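CopN (Chlamydia pneumoniae, PDB 4NRH) probably acts as a type III secretion gatekeeper that, in complex with the chaperone Scc3, helps direct the secretion of translocators. Local coordinates at residues 204-207 / 208-212. Sequence-based numbering, arbitrary orientation.
Sequences SRVP and ILLDS
Ile208 reaches back toward the guanidinium of Arg205, three residues earlier on the long helix 179-215, here close to its C-terminal end and kinked at Pro207, whose ring nitrogen cannot donate to the turn before. Following the exposed Ile208 outward, CB lies 3.2 Å from the carbonyl O of Arg205. With CG1 anti to its own carbonyl carbon (chi1 -62°), the longer branch runs back along the helix, and CG1 passes 3.4 Å from Ser204 O. The short branch, CG2, comes within 4.1 Å of Arg205 NH2. The tip, CD1, ends over one face of the Arg205 guanidinium, displaced toward its rim and 3.3 Å from NH1. Bends at both chi2 and chi3 of Arg205 swing the guanidinium round the helix to the N-terminal side of Ile208, where CD1 meets its face.

Round the helix, Val206 and Leu210 lie side by side one turn apart, CG1 of Val206 4.1 Å from CD1 of Leu210. This is the inward side: the buried Val206 packs this end of helix 179-215 against Phe226 and Val229 of helix 226-237 and Leu268 of helix 259-272, and Leu210 packs it against Thr220 and Leu224 of the following loop, all within the third helical domain of the family.

Across the kink three i to i+4 bonds hold the helix: Leu209 N donates to Arg205 O, Leu210 N to Val206 O, and Asp211 N to Pro207 O at 3.0 Å, the last donor tilted 34° from the carbonyl plane. Asp211 OD2 sits 3.1 Å from that same Pro207 O, acceptor against acceptor.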
# COMPACT_ATOMS: atom_id res chain seq x y z
N SER A 204 -8.50 7.56 17.52
CA SER A 204 -9.80 8.21 17.57
C SER A 204 -10.82 7.41 18.39
O SER A 204 -11.52 7.97 19.24
CB SER A 204 -10.34 8.44 16.16
OG SER A 204 -11.75 8.59 16.16
N ARG A 205 -10.88 6.11 18.15
CA ARG A 205 -11.95 5.27 18.70
C ARG A 205 -11.73 4.82 20.15
O ARG A 205 -12.68 4.72 20.92
CB ARG A 205 -12.16 4.04 17.82
CG ARG A 205 -12.37 4.34 16.34
CD ARG A 205 -13.56 5.25 16.10
NE ARG A 205 -14.76 4.80 16.81
CZ ARG A 205 -15.88 5.50 16.89
NH1 ARG A 205 -15.97 6.68 16.30
NH2 ARG A 205 -16.92 5.01 17.55
N VAL A 206 -10.48 4.54 20.51
CA VAL A 206 -10.18 4.04 21.86
C VAL A 206 -10.62 5.01 22.98
O VAL A 206 -11.24 4.58 23.95
CB VAL A 206 -8.67 3.71 22.03
CG1 VAL A 206 -8.31 3.54 23.49
CG2 VAL A 206 -8.32 2.46 21.23
N PRO A 207 -10.32 6.32 22.85
CA PRO A 207 -10.84 7.23 23.88
C PRO A 207 -12.37 7.25 23.95
O PRO A 207 -12.92 7.52 25.01
CB PRO A 207 -10.31 8.60 23.44
CG PRO A 207 -9.09 8.29 22.66
CD PRO A 207 -9.42 7.03 21.92
N ILE A 208 -13.03 6.96 22.83
CA ILE A 208 -14.48 6.89 22.80
C ILE A 208 -14.97 5.67 23.58
O ILE A 208 -15.97 5.74 24.31
CB ILE A 208 -15.01 6.83 21.35
CG1 ILE A 208 -14.64 8.11 20.60
CG2 ILE A 208 -16.52 6.61 21.33
CD1 ILE A 208 -15.12 8.14 19.17
N LEU A 209 -14.27 4.55 23.44
CA LEU A 209 -14.59 3.34 24.19
C LEU A 209 -14.37 3.56 25.68
O LEU A 209 -15.17 3.14 26.51
CB LEU A 209 -13.75 2.16 23.70
CG LEU A 209 -13.93 0.85 24.48
CD1 LEU A 209 -15.38 0.41 24.46
CD2 LEU A 209 -13.02 -0.24 23.93
N LEU A 210 -13.26 4.22 26.02
CA LEU A 210 -12.90 4.47 27.41
C LEU A 210 -13.91 5.39 28.10
O LEU A 210 -14.28 5.16 29.25
CB LEU A 210 -11.50 5.08 27.50
CG LEU A 210 -10.35 4.18 27.03
CD1 LEU A 210 -9.01 4.84 27.27
CD2 LEU A 210 -10.42 2.82 27.73
N ASP A 211 -14.36 6.42 27.39
CA ASP A 211 -15.37 7.33 27.92
C ASP A 211 -16.69 6.59 28.14
O ASP A 211 -17.40 6.83 29.12
CB ASP A 211 -15.58 8.51 26.98
CG ASP A 211 -14.42 9.48 27.00
OD1 ASP A 211 -13.75 9.59 28.04
OD2 ASP A 211 -14.18 10.15 25.96
N SER A 212 -17.02 5.69 27.21
CA SER A 212 -18.23 4.89 27.31
C SER A 212 -18.19 3.97 28.53
O SER A 212 -19.16 3.88 29.28
CB SER A 212 -18.44 4.07 26.04
OG SER A 212 -19.61 3.28 26.12